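Side-chain contacts in DNA polymerase III subunit beta (PDB 4S3I), which tethers DNA polymerases and other proteins to DNA, keeping them on the template so that replication is processive: residues L16-A21 and L210-E215; R154-I159 and V173-K178; C199-R204 and F217-D222; E264-S269 and I280-E285. All blocks are in the same frame, centred on the assembly; numbering follows the deposited sequence.

In the fold
Contacts 1, 2 and 3 gather around the central domain, while contact 4 lies in the C-terminal domain. Contact 1 joins the N-terminal and central domains, and contact 2 falls inside the long loop it closes. Contact 3 alternates with contact 1 along the chain; both use helix 203-212, their centres are about 15 Å apart, and a probable hydrogen bond from Arg204 NH2 to Ala21 O ties them. Contacts 2 and 3 are also about 15 Å apart between centres and share a sheet in which strands 158-164 and 196-202 are neighbours. Contact 4 comes last, about 37 Å from contacts 1 and 3, centre to centre. Together they hold a ring-forming subunit within two domains and at the junction of its first two.

Contact 1: L16-A21 and L210-E215; sequences LRYLQA and LKLFYE
The Tyr18 ring meets Leu212 CD2 and the carbonyl oxygen of Lys211 obliquely. Its CD1 lies 3.6 Å from Leu212 CD2, and Tyr18 CE1 comes equally near Lys211 O, at 3.6 Å. The same ring packs edge-to-face with His233. A second ring, that of Phe213, carries Leu212 CB on one face, offset toward the rim, so this leucine touches one ring with its methyl and another with its CB. Tyrosine suits the place because its long flat side chain bridges a gap of 7.4 Å between the CA atoms of Tyr18 and Leu212. Having CG anti to the carbonyl carbon (chi1 -75°) turns the ring toward segment 210-215. The side chains of Tyr18 and Leu212 run past each other in opposite directions. Beside this pair, the extended chain of Lys211 brings NZ to 3.8 Å from Ala21 CB; a methyl leaves room for the ammonium group alongside, and the charge itself is paired with Glu208. Within segment 16-21, Gln20 NE2 donates to Leu16 O at 3.1 Å, lying above the carbonyl plane, while also reaching Gly74 O. No hydrogen bond joins the two segments, which bury a modest 171 Å². The contact bridges the N-terminal and central domains, setting the last turn of helix 203-212 beside residues 16-21. Leu16 and Gln20 turn to helix 74-82, Leu210 packs on helix 135-143, and Leu212 and Phe213 rest on strand 233-238.

Contact 2: R154-I159 and V173-K178; sequences RELAGI and VGTDTK
Two waters stand between Leu156 and Thr175, joining the turn before strand 158-164 to the end of strand 169-175, where the CA atoms of Leu156 and Thr175 are 6.4 Å apart and no direct hydrogen bond links the backbones. One water accepts from Thr175 N at 3.1 Å and can donate to Leu156 O and to Gly158 O, the latter at 2.7 Å, although more acceptors surround it than it has protons. The other links Leu156 O to Thr175 O, 2.6 Å from the latter. The bridge marks the open end of the beta hairpin of strands 158-164 and 169-175; regular pairing is already present at Val173, whose backbone bonds to Leu160. The leucine side chain forks: Leu156 CD2 reaches Thr175 CG2 at 3.7 Å, the side chains crossing obliquely, while Leu156 CD1 meets Thr177 CG2 at 3.9 Å, about at a right angle. Threonine suits position 175, giving a methyl to the leucine and a hydroxyl to the backbone; Thr177 offers its methyl. Thr175 OG1, anti to its own nitrogen (chi1 172°), accepts from Thr177 N at 3.0 Å in a nearly straight bond of 168°, an ST turn, and also bonds to Arg179 O. Asp176 OD1 overlaps it with an Asx turn to Lys178 N. Farther in, Ile159 CG1 packs against Val173 O. Water therefore satisfies backbone polar groups here, leaving Leu156 to meet the threonines through methyl groups.

Contact 3: C199-R204 and F217-D222; sequences CILPKR and FSFKSD
Cys199 and Ser221 meet side chain to side chain, with Cys199 SG 3.5 Å from Ser221 OG and 3.7 Å from Ser221 CB. The serine OG, anti to the backbone nitrogen (chi1 178°), reaches from its strand toward the sulfur. Its hydrogen bonds go to Gly223 N in the turn and to Leu225 O at the start of the next strand. Two small side chains are apt here, since the CA atoms of Cys199 and Ser221 are just 7.7 Å apart. The contact spans the layers of the central domain: strand 196-202 is an outermost strand of one antiparallel sheet within this chain, strand 217-221 belongs to another, and helix 203-212 connects them along the chain. This layout of sheets and helices is that of the beta sliding ring family, whose similar domains close a ring around DNA. Farther along the strands, bulkier residues take over. Leu201 CD2 approaches the edge of the Phe219 ring, close to its plane, 4.4 Å from Phe219 CE2. The leucine is twisted away from the usual staggered arrangement about its second bond, whereas Phe219 swings its ring out toward the leucine with CG trans to the nitrogen (chi1 171°). Met161 of strand 158-164 touches both Leu201 and Phe219, and Ala226 and Ile228 also pack on the phenylalanine.

Contact 4: E264-S269 and I280-E285; sequences EEFKES and IKLTLE
Helix 263-273 of the C-terminal domain lies against strand 279-284 of an antiparallel sheet, and Phe266 joins the two by packing on Leu282 and Leu284. Phe266 CE2 comes to 3.8 Å from Leu282 CD1 and 4.1 Å from Leu282 CD2, so the ring's corner rests on both methyls of the leucine, the two side chains crossing at about a right angle. Leu282 presents that fork because CG is trans to its nitrogen (chi1 169°). Leu284 CD2 instead approaches the ring edge, near its plane, 4.3 Å from Phe266 CZ. A large ring suits a helix held off the sheet, for the CA atoms of Phe266 and Leu282 are 10.1 Å apart. One turn on, Ser269 OG folds back to Glu265 O at 2.9 Å, which gives the buried hydroxyl its partner; Ser269 N shares that oxygen from the other face of its plane. Elsewhere on the helix, Lys267 and Glu264 form a salt bridge, and Glu268 pairs with Lys85 of the second subunit. Phe266 also meets Phe291 and Phe339 edge-to-face and touches Leu331, so the ring is set among strand 288-293, strand 338-343 and helix 324-332.

Contact 1: L16-A21 and L210-E215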
loop_
_atom_site.group_PDB
_atom_site.type_symbol
_atom_site.label_atom_id
_atom_site.label_comp_id
_atom_site.label_asym_id
_atom_site.label_seq_id
_atom_site.Cartn_x
_atom_site.Cartn_y
_atom_site.Cartn_z
ATOM N N LEU A 16 20.428 -8.781 -0.186
ATOM C CA LEU A 16 20.341 -7.324 -0.072
ATOM C C LEU A 16 18.994 -6.870 0.488
ATOM O O LEU A 16 18.916 -5.889 1.242
ATOM C CB LEU A 16 20.605 -6.659 -1.416
ATOM C CG LEU A 16 22.028 -6.811 -1.930
ATOM C CD1 LEU A 16 22.159 -6.157 -3.293
ATOM C CD2 LEU A 16 23.032 -6.215 -0.948
ATOM N N ARG A 17 17.935 -7.582 0.128
ATOM C CA ARG A 17 16.613 -7.214 0.635
ATOM C C ARG A 17 16.541 -7.307 2.157
ATOM O O ARG A 17 16.037 -6.396 2.820
ATOM C CB ARG A 17 15.506 -8.037 -0.035
ATOM C CG ARG A 17 15.211 -7.567 -1.461
ATOM C CD ARG A 17 13.903 -8.125 -2.046
ATOM N NE ARG A 17 13.800 -7.784 -3.466
ATOM C CZ ARG A 17 13.485 -6.575 -3.933
ATOM N NH1 ARG A 17 13.226 -5.572 -3.098
ATOM N NH2 ARG A 17 13.431 -6.366 -5.239
ATOM N N TYR A 18 17.070 -8.392 2.707
ATOM C CA TYR A 18 17.079 -8.567 4.151
ATOM C C TYR A 18 17.877 -7.492 4.848
ATOM O O TYR A 18 17.562 -7.109 5.972
ATOM C CB TYR A 18 17.688 -9.910 4.511
ATOM C CG TYR A 18 16.790 -11.091 4.259
ATOM C CD1 TYR A 18 15.526 -11.160 4.831
ATOM C CD2 TYR A 18 17.225 -12.157 3.483
ATOM C CE1 TYR A 18 14.703 -12.261 4.620
ATOM C CE2 TYR A 18 16.419 -13.258 3.265
ATOM C CZ TYR A 18 15.161 -13.305 3.834
ATOM O OH TYR A 18 14.366 -14.407 3.614
ATOM N N LEU A 19 18.929 -7.022 4.187
ATOM C CA LEU A 19 19.864 -6.105 4.820
ATOM C C LEU A 19 19.370 -4.662 4.868
ATOM O O LEU A 19 19.904 -3.851 5.624
ATOM C CB LEU A 19 21.221 -6.180 4.116
ATOM C CG LEU A 19 22.010 -7.440 4.470
ATOM C CD1 LEU A 19 23.140 -7.642 3.472
ATOM C CD2 LEU A 19 22.586 -7.337 5.888
ATOM N N GLN A 20 18.350 -4.345 4.074
ATOM C CA GLN A 20 17.895 -2.957 3.958
ATOM C C GLN A 20 17.475 -2.384 5.310
ATOM O O GLN A 20 17.749 -1.225 5.612
ATOM C CB GLN A 20 16.761 -2.845 2.940
ATOM C CG GLN A 20 17.183 -3.229 1.529
ATOM C CD GLN A 20 18.286 -2.334 0.995
ATOM O OE1 GLN A 20 18.100 -1.118 0.878
ATOM N NE2 GLN A 20 19.448 -2.920 0.692
ATOM N N ALA A 21 16.848 -3.215 6.142
ATOM C CA ALA A 21 16.284 -2.737 7.403
ATOM C C ALA A 21 17.345 -2.331 8.407
ATOM O O ALA A 21 17.039 -1.720 9.433
ATOM C CB ALA A 21 15.362 -3.783 8.006
ATOM N N LEU A 210 11.142 -11.337 13.056
ATOM C CA LEU A 210 10.014 -11.935 12.349
ATOM C C LEU A 210 10.257 -12.030 10.840
ATOM O O LEU A 210 9.741 -12.943 10.184
ATOM C CB LEU A 210 8.719 -11.181 12.645
ATOM C CG LEU A 210 8.233 -11.257 14.091
ATOM C CD1 LEU A 210 6.976 -10.406 14.279
ATOM C CD2 LEU A 210 7.953 -12.715 14.482
ATOM N N LYS A 211 11.050 -11.111 10.287
ATOM C CA LYS A 211 11.308 -11.156 8.848
ATOM C C LYS A 211 12.379 -12.187 8.508
ATOM O O LYS A 211 12.455 -12.662 7.377
ATOM C CB LYS A 211 11.737 -9.787 8.308
ATOM C CG LYS A 211 10.815 -8.630 8.612
ATOM C CD LYS A 211 11.450 -7.344 8.090
ATOM C CE LYS A 211 10.995 -6.119 8.868
ATOM N NZ LYS A 211 11.750 -4.891 8.454
ATOM N N LEU A 212 13.215 -12.524 9.487
ATOM C CA LEU A 212 14.402 -13.310 9.209
ATOM C C LEU A 212 14.243 -14.773 9.572
ATOM O O LEU A 212 14.756 -15.659 8.876
ATOM C CB LEU A 212 15.602 -12.739 9.968
ATOM C CG LEU A 212 16.093 -11.379 9.487
ATOM C CD1 LEU A 212 17.011 -10.726 10.510
ATOM C CD2 LEU A 212 16.819 -11.553 8.168
ATOM N N PHE A 213 13.543 -15.031 10.671
ATOM C CA PHE A 213 13.607 -16.360 11.274
ATOM C C PHE A 213 12.231 -16.978 11.437
ATOM O O PHE A 213 11.245 -16.273 11.559
ATOM C CB PHE A 213 14.309 -16.292 12.631
ATOM C CG PHE A 213 15.708 -15.731 12.567
ATOM C CD1 PHE A 213 16.759 -16.506 12.088
ATOM C CD2 PHE A 213 15.969 -14.435 12.992
ATOM C CE1 PHE A 213 18.065 -15.989 12.024
ATOM C CE2 PHE A 213 17.263 -13.904 12.939
ATOM C CZ PHE A 213 18.312 -14.681 12.450
ATOM N N TYR A 214 12.184 -18.301 11.456
ATOM C CA TYR A 214 10.933 -19.016 11.653
ATOM C C TYR A 214 11.181 -20.224 12.566
ATOM O O TYR A 214 10.705 -20.272 13.700
ATOM C CB TYR A 214 10.360 -19.436 10.302
ATOM C CG TYR A 214 9.028 -20.138 10.408
ATOM C CD1 TYR A 214 7.903 -19.460 10.856
ATOM C CD2 TYR A 214 8.894 -21.473 10.044
ATOM C CE1 TYR A 214 6.674 -20.099 10.954
ATOM C CE2 TYR A 214 7.672 -22.120 10.135
ATOM C CZ TYR A 214 6.567 -21.426 10.591
ATOM O OH TYR A 214 5.345 -22.056 10.689
ATOM N N GLU A 215 11.959 -21.185 12.084
ATOM C CA GLU A 215 12.367 -22.294 12.933
ATOM C C GLU A 215 13.795 -22.727 12.614
ATOM O O GLU A 215 14.397 -22.242 11.651
ATOM C CB GLU A 215 11.396 -23.472 12.788
ATOM C CG GLU A 215 11.281 -24.002 11.367
ATOM C CD GLU A 215 10.260 -25.121 11.261
ATOM O OE1 GLU A 215 9.624 -25.438 12.294
ATOM O OE2 GLU A 215 10.099 -25.680 10.152
#

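Contact 2: R154-I159 and V173-K178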
loop_
_atom_site.group_PDB
_atom_site.type_symbol
_atom_site.label_atom_id
_atom_site.label_comp_id
_atom_site.label_asym_id
_atom_site.label_seq_id
_atom_site.Cartn_x
_atom_site.Cartn_y
_atom_site.Cartn_z
ATOM N N ARG A 154 11.114 2.476 29.437
ATOM C CA ARG A 154 12.199 1.724 28.807
ATOM C C ARG A 154 11.898 0.240 28.596
ATOM O O ARG A 154 11.893 -0.247 27.467
ATOM C CB ARG A 154 13.486 1.875 29.632
ATOM C CG ARG A 154 13.480 3.053 30.614
ATOM C CD ARG A 154 13.643 4.406 29.916
ATOM N NE ARG A 154 15.042 4.819 29.830
ATOM C CZ ARG A 154 15.715 5.397 30.824
ATOM N NH1 ARG A 154 15.118 5.630 31.987
ATOM N NH2 ARG A 154 16.986 5.740 30.659
ATOM N N GLU A 155 11.643 -0.464 29.692
ATOM C CA GLU A 155 11.516 -1.924 29.683
ATOM C C GLU A 155 10.241 -2.435 29.020
ATOM O O GLU A 155 10.193 -3.577 28.564
ATOM C CB GLU A 155 11.631 -2.476 31.109
ATOM C CG GLU A 155 10.876 -1.666 32.158
ATOM C CD GLU A 155 11.618 -0.401 32.569
ATOM O OE1 GLU A 155 11.321 0.676 32.001
ATOM O OE2 GLU A 155 12.508 -0.492 33.444
ATOM N N LEU A 156 9.215 -1.590 28.958
ATOM C CA LEU A 156 7.940 -1.985 28.363
ATOM C C LEU A 156 7.982 -1.779 26.862
ATOM O O LEU A 156 7.098 -2.223 26.139
ATOM C CB LEU A 156 6.783 -1.203 28.986
ATOM C CG LEU A 156 6.626 -1.356 30.498
ATOM C CD1 LEU A 156 5.537 -0.435 31.033
ATOM C CD2 LEU A 156 6.312 -2.798 30.851
ATOM N N ALA A 157 9.030 -1.110 26.396
ATOM C CA ALA A 157 9.220 -0.892 24.966
ATOM C C ALA A 157 9.795 -2.138 24.284
ATOM O O ALA A 157 10.206 -2.093 23.122
ATOM C CB ALA A 157 10.126 0.324 24.721
ATOM N N GLY A 158 9.827 -3.250 25.007
ATOM C CA GLY A 158 10.343 -4.480 24.442
ATOM C C GLY A 158 9.539 -5.698 24.848
ATOM O O GLY A 158 8.585 -5.590 25.618
ATOM N N ILE A 159 9.932 -6.860 24.330
ATOM C CA ILE A 159 9.291 -8.109 24.706
ATOM C C ILE A 159 10.164 -8.854 25.709
ATOM O O ILE A 159 11.399 -8.936 25.558
ATOM C CB ILE A 159 8.983 -8.975 23.474
ATOM C CG1 ILE A 159 8.140 -10.199 23.860
ATOM C CG2 ILE A 159 10.268 -9.385 22.757
ATOM C CD1 ILE A 159 7.380 -10.769 22.686
ATOM N N VAL A 173 6.382 -12.327 27.284
ATOM C CA VAL A 173 5.398 -11.361 27.790
ATOM C C VAL A 173 5.546 -10.003 27.120
ATOM O O VAL A 173 6.667 -9.491 26.974
ATOM C CB VAL A 173 5.562 -11.130 29.309
ATOM C CG1 VAL A 173 4.418 -10.295 29.855
ATOM C CG2 VAL A 173 5.651 -12.455 30.065
ATOM N N GLY A 174 4.421 -9.418 26.712
ATOM C CA GLY A 174 4.408 -8.034 26.267
ATOM C C GLY A 174 3.300 -7.302 27.005
ATOM O O GLY A 174 2.269 -7.901 27.321
ATOM N N THR A 175 3.494 -6.023 27.300
ATOM C CA THR A 175 2.394 -5.228 27.850
ATOM C C THR A 175 2.535 -3.750 27.518
ATOM O O THR A 175 3.652 -3.269 27.285
ATOM C CB THR A 175 2.269 -5.399 29.377
ATOM O OG1 THR A 175 1.310 -4.468 29.893
ATOM C CG2 THR A 175 3.599 -5.155 30.053
ATOM N N ASP A 176 1.405 -3.037 27.497
ATOM C CA ASP A 176 1.413 -1.585 27.314
ATOM C C ASP A 176 0.667 -0.881 28.444
ATOM O O ASP A 176 0.243 0.269 28.285
ATOM C CB ASP A 176 0.788 -1.190 25.966
ATOM C CG ASP A 176 -0.663 -1.641 25.833
ATOM O OD1 ASP A 176 -1.268 -2.036 26.856
ATOM O OD2 ASP A 176 -1.206 -1.595 24.700
ATOM N N THR A 177 0.487 -1.600 29.556
ATOM C CA THR A 177 -0.229 -1.129 30.760
ATOM C C THR A 177 -1.764 -1.142 30.718
ATOM O O THR A 177 -2.396 -1.056 31.771
ATOM C CB THR A 177 0.245 0.268 31.260
ATOM O OG1 THR A 177 -0.150 1.284 30.322
ATOM C CG2 THR A 177 1.751 0.281 31.456
ATOM N N LYS A 178 -2.356 -1.233 29.527
ATOM C CA LYS A 178 -3.805 -1.393 29.409
ATOM C C LYS A 178 -4.125 -2.872 29.248
ATOM O O LYS A 178 -5.220 -3.343 29.579
ATOM C CB LYS A 178 -4.349 -0.648 28.187
ATOM C CG LYS A 178 -4.218 0.868 28.225
ATOM C CD LYS A 178 -4.904 1.459 29.449
ATOM C CE LYS A 178 -5.217 2.945 29.271
ATOM N NZ LYS A 178 -6.600 3.168 28.757
HETATM O O HOH W 1 6.316 -4.914 26.881
HETATM O O HOH W 2 4.518 -1.284 25.925
#

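Contact 3: C199-R204 and F217-D222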
loop_
_atom_site.group_PDB
_atom_site.type_symbol
_atom_site.label_atom_id
_atom_site.label_comp_id
_atom_site.label_asym_id
_atom_site.label_seq_id
_atom_site.Cartn_x
_atom_site.Cartn_y
_atom_site.Cartn_z
ATOM N N CYS A 199 15.725 -11.640 29.441
ATOM C CA CYS A 199 16.204 -10.823 28.333
ATOM C C CYS A 199 15.048 -9.987 27.812
ATOM O O CYS A 199 13.976 -10.525 27.516
ATOM C CB CYS A 199 16.735 -11.711 27.203
ATOM S SG CYS A 199 18.098 -12.815 27.665
ATOM N N ILE A 200 15.248 -8.675 27.694
ATOM C CA ILE A 200 14.221 -7.831 27.095
ATOM C C ILE A 200 14.673 -7.358 25.716
ATOM O O ILE A 200 15.612 -6.552 25.611
ATOM C CB ILE A 200 13.886 -6.593 27.960
ATOM C CG1 ILE A 200 13.480 -6.996 29.375
ATOM C CG2 ILE A 200 12.750 -5.807 27.328
ATOM C CD1 ILE A 200 13.432 -5.812 30.363
ATOM N N LEU A 201 14.006 -7.854 24.675
ATOM C CA LEU A 201 14.322 -7.495 23.295
ATOM C C LEU A 201 13.509 -6.279 22.856
ATOM O O LEU A 201 12.286 -6.291 22.976
ATOM C CB LEU A 201 13.966 -8.623 22.332
ATOM C CG LEU A 201 14.534 -10.033 22.348
ATOM C CD1 LEU A 201 14.785 -10.461 20.921
ATOM C CD2 LEU A 201 15.793 -10.131 23.138
ATOM N N PRO A 202 14.180 -5.250 22.305
ATOM C CA PRO A 202 13.461 -4.076 21.769
ATOM C C PRO A 202 12.480 -4.462 20.674
ATOM O O PRO A 202 12.721 -5.442 19.961
ATOM C CB PRO A 202 14.576 -3.220 21.160
ATOM C CG PRO A 202 15.842 -3.655 21.881
ATOM C CD PRO A 202 15.647 -5.128 22.162
ATOM N N LYS A 203 11.397 -3.695 20.533
ATOM C CA LYS A 203 10.368 -3.964 19.529
ATOM C C LYS A 203 10.940 -4.042 18.116
ATOM O O LYS A 203 10.573 -4.923 17.336
ATOM C CB LYS A 203 9.263 -2.901 19.609
ATOM C CG LYS A 203 8.144 -3.020 18.556
ATOM C CD LYS A 203 7.056 -4.029 18.939
ATOM C CE LYS A 203 5.825 -3.936 18.013
ATOM N NZ LYS A 203 4.684 -3.147 18.590
ATOM N N ARG A 204 11.861 -3.136 17.796
ATOM C CA ARG A 204 12.451 -3.124 16.459
ATOM C C ARG A 204 13.103 -4.463 16.159
ATOM O O ARG A 204 12.911 -5.033 15.079
ATOM C CB ARG A 204 13.498 -2.010 16.324
ATOM C CG ARG A 204 14.139 -1.980 14.936
ATOM C CD ARG A 204 15.439 -1.203 14.924
ATOM N NE ARG A 204 16.083 -1.241 13.611
ATOM C CZ ARG A 204 17.162 -0.535 13.293
ATOM N NH1 ARG A 204 17.711 0.269 14.194
ATOM N NH2 ARG A 204 17.689 -0.627 12.075
ATOM N N PHE A 217 16.772 -22.331 14.451
ATOM C CA PHE A 217 17.795 -21.326 14.715
ATOM C C PHE A 217 18.209 -21.437 16.171
ATOM O O PHE A 217 17.519 -22.068 16.973
ATOM C CB PHE A 217 17.306 -19.906 14.402
ATOM C CG PHE A 217 16.057 -19.498 15.155
ATOM C CD1 PHE A 217 14.802 -19.687 14.590
ATOM C CD2 PHE A 217 16.138 -18.912 16.421
ATOM C CE1 PHE A 217 13.648 -19.310 15.275
ATOM C CE2 PHE A 217 14.985 -18.530 17.111
ATOM C CZ PHE A 217 13.736 -18.728 16.534
ATOM N N SER A 218 19.342 -20.844 16.518
ATOM C CA SER A 218 19.748 -20.798 17.912
ATOM C C SER A 218 19.478 -19.398 18.443
ATOM O O SER A 218 19.460 -18.433 17.676
ATOM C CB SER A 218 21.228 -21.117 18.043
ATOM O OG SER A 218 21.989 -20.145 17.375
ATOM N N PHE A 219 19.257 -19.293 19.746
ATOM C CA PHE A 219 19.144 -18.007 20.408
ATOM C C PHE A 219 20.106 -18.034 21.571
ATOM O O PHE A 219 20.052 -18.952 22.402
ATOM C CB PHE A 219 17.712 -17.766 20.916
ATOM C CG PHE A 219 17.575 -16.539 21.806
ATOM C CD1 PHE A 219 17.940 -16.581 23.153
ATOM C CD2 PHE A 219 17.069 -15.352 21.294
ATOM C CE1 PHE A 219 17.814 -15.450 23.961
ATOM C CE2 PHE A 219 16.936 -14.221 22.098
ATOM C CZ PHE A 219 17.304 -14.271 23.429
ATOM N N LYS A 220 20.983 -17.035 21.640
ATOM C CA LYS A 220 21.927 -16.933 22.747
ATOM C C LYS A 220 22.005 -15.516 23.277
ATOM O O LYS A 220 21.830 -14.555 22.532
ATOM C CB LYS A 220 23.331 -17.373 22.318
ATOM C CG LYS A 220 23.439 -18.790 21.806
ATOM C CD LYS A 220 24.559 -18.887 20.778
ATOM C CE LYS A 220 24.827 -20.321 20.363
ATOM N NZ LYS A 220 25.484 -21.093 21.454
ATOM N N SER A 221 22.318 -15.396 24.561
ATOM C CA SER A 221 22.449 -14.085 25.173
ATOM C C SER A 221 23.488 -14.066 26.279
ATOM O O SER A 221 23.671 -15.056 27.009
ATOM C CB SER A 221 21.106 -13.602 25.710
ATOM O OG SER A 221 21.275 -12.354 26.342
ATOM N N ASP A 222 24.177 -12.935 26.402
ATOM C CA ASP A 222 25.135 -12.769 27.488
ATOM C C ASP A 222 24.608 -11.769 28.513
ATOM O O ASP A 222 25.345 -11.310 29.397
ATOM C CB ASP A 222 26.509 -12.350 26.960
ATOM C CG ASP A 222 26.478 -11.034 26.194
ATOM O OD1 ASP A 222 25.384 -10.505 25.914
ATOM O OD2 ASP A 222 27.572 -10.530 25.856
#

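Contact 4: E264-S269 and I280-E285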
loop_
_atom_site.group_PDB
_atom_site.type_symbol
_atom_site.label_atom_id
_atom_site.label_comp_id
_atom_site.label_asym_id
_atom_site.label_seq_id
_atom_site.Cartn_x
_atom_site.Cartn_y
_atom_site.Cartn_z
ATOM N N GLU A 264 -14.801 -16.225 15.752
ATOM C CA GLU A 264 -15.085 -15.486 14.525
ATOM C C GLU A 264 -16.387 -14.690 14.625
ATOM O O GLU A 264 -16.479 -13.577 14.096
ATOM C CB GLU A 264 -15.106 -16.420 13.302
ATOM C CG GLU A 264 -13.740 -16.977 12.904
ATOM C CD GLU A 264 -12.667 -15.896 12.688
ATOM O OE1 GLU A 264 -12.958 -14.847 12.072
ATOM O OE2 GLU A 264 -11.513 -16.094 13.130
ATOM N N GLU A 265 -17.388 -15.240 15.312
ATOM C CA GLU A 265 -18.614 -14.472 15.542
ATOM C C GLU A 265 -18.350 -13.220 16.364
ATOM O O GLU A 265 -18.886 -12.146 16.072
ATOM C CB GLU A 265 -19.687 -15.313 16.236
ATOM C CG GLU A 265 -20.420 -16.269 15.314
ATOM C CD GLU A 265 -21.633 -16.895 15.999
ATOM O OE1 GLU A 265 -21.539 -17.206 17.210
ATOM O OE2 GLU A 265 -22.675 -17.059 15.323
ATOM N N PHE A 266 -17.547 -13.357 17.404
ATOM C CA PHE A 266 -17.171 -12.186 18.186
ATOM C C PHE A 266 -16.350 -11.159 17.383
ATOM O O PHE A 266 -16.600 -9.962 17.502
ATOM C CB PHE A 266 -16.464 -12.591 19.498
ATOM C CG PHE A 266 -17.421 -12.769 20.647
ATOM C CD1 PHE A 266 -18.366 -13.793 20.624
ATOM C CD2 PHE A 266 -17.423 -11.878 21.705
ATOM C CE1 PHE A 266 -19.298 -13.938 21.678
ATOM C CE2 PHE A 266 -18.335 -12.018 22.758
ATOM C CZ PHE A 266 -19.279 -13.048 22.738
ATOM N N LYS A 267 -15.374 -11.621 16.595
ATOM C CA LYS A 267 -14.601 -10.716 15.744
ATOM C C LYS A 267 -15.549 -9.941 14.834
ATOM O O LYS A 267 -15.456 -8.732 14.714
ATOM C CB LYS A 267 -13.594 -11.477 14.864
ATOM C CG LYS A 267 -12.311 -11.969 15.549
ATOM C CD LYS A 267 -11.435 -12.688 14.498
ATOM C CE LYS A 267 -10.135 -13.219 15.090
ATOM N NZ LYS A 267 -9.309 -13.892 14.033
ATOM N N GLU A 268 -16.467 -10.664 14.203
ATOM C CA GLU A 268 -17.358 -10.072 13.212
ATOM C C GLU A 268 -18.286 -9.044 13.877
ATOM O O GLU A 268 -18.521 -7.953 13.349
ATOM C CB GLU A 268 -18.148 -11.187 12.523
ATOM C CG GLU A 268 -18.965 -10.763 11.337
ATOM C CD GLU A 268 -19.800 -11.916 10.779
ATOM O OE1 GLU A 268 -20.555 -11.689 9.806
ATOM O OE2 GLU A 268 -19.701 -13.045 11.320
ATOM N N SER A 269 -18.770 -9.377 15.067
ATOM C CA SER A 269 -19.707 -8.518 15.782
ATOM C C SER A 269 -19.020 -7.258 16.306
ATOM O O SER A 269 -19.579 -6.159 16.232
ATOM C CB SER A 269 -20.362 -9.302 16.925
ATOM O OG SER A 269 -21.172 -10.345 16.406
ATOM N N ILE A 280 -17.134 -0.777 23.284
ATOM C CA ILE A 280 -18.329 -1.568 23.050
ATOM C C ILE A 280 -18.876 -2.096 24.370
ATOM O O ILE A 280 -18.116 -2.542 25.232
ATOM C CB ILE A 280 -17.988 -2.758 22.116
ATOM C CG1 ILE A 280 -17.840 -2.275 20.668
ATOM C CG2 ILE A 280 -19.046 -3.855 22.193
ATOM C CD1 ILE A 280 -17.274 -3.344 19.738
ATOM N N LYS A 281 -20.192 -2.035 24.535
ATOM C CA LYS A 281 -20.838 -2.705 25.658
ATOM C C LYS A 281 -21.243 -4.126 25.264
ATOM O O LYS A 281 -22.098 -4.322 24.378
ATOM C CB LYS A 281 -22.066 -1.914 26.107
ATOM C CG LYS A 281 -22.839 -2.545 27.255
ATOM C CD LYS A 281 -24.028 -1.656 27.615
ATOM C CE LYS A 281 -24.919 -2.301 28.660
ATOM N NZ LYS A 281 -26.109 -1.439 28.944
ATOM N N LEU A 282 -20.620 -5.112 25.903
ATOM C CA LEU A 282 -20.928 -6.523 25.672
ATOM C C LEU A 282 -21.912 -7.018 26.732
ATOM O O LEU A 282 -21.677 -6.859 27.932
ATOM C CB LEU A 282 -19.650 -7.363 25.752
ATOM C CG LEU A 282 -19.821 -8.886 25.799
ATOM C CD1 LEU A 282 -20.397 -9.385 24.477
ATOM C CD2 LEU A 282 -18.497 -9.613 26.121
ATOM N N THR A 283 -23.012 -7.615 26.296
ATOM C CA THR A 283 -23.974 -8.156 27.247
ATOM C C THR A 283 -24.103 -9.645 27.044
ATOM O O THR A 283 -24.538 -10.094 25.984
ATOM C CB THR A 283 -25.366 -7.538 27.091
ATOM O OG1 THR A 283 -25.306 -6.118 27.302
ATOM C CG2 THR A 283 -26.326 -8.172 28.103
ATOM N N LEU A 284 -23.729 -10.414 28.062
ATOM C CA LEU A 284 -23.843 -11.865 27.982
ATOM C C LEU A 284 -25.101 -12.359 28.702
ATOM O O LEU A 284 -25.346 -12.000 29.861
ATOM C CB LEU A 284 -22.597 -12.527 28.560
ATOM C CG LEU A 284 -21.348 -12.304 27.715
ATOM C CD1 LEU A 284 -20.142 -12.881 28.411
ATOM C CD2 LEU A 284 -21.535 -12.957 26.353
ATOM N N GLU A 285 -25.897 -13.158 27.995
ATOM C CA GLU A 285 -27.068 -13.823 28.564
ATOM C C GLU A 285 -26.890 -15.301 28.347
ATOM O O GLU A 285 -25.898 -15.720 27.739
ATOM C CB GLU A 285 -28.358 -13.358 27.881
ATOM C CG GLU A 285 -28.901 -12.047 28.407
ATOM C CD GLU A 285 -30.033 -11.490 27.543
ATOM O OE1 GLU A 285 -30.433 -12.162 26.560
ATOM O OE2 GLU A 285 -30.512 -10.374 27.845
#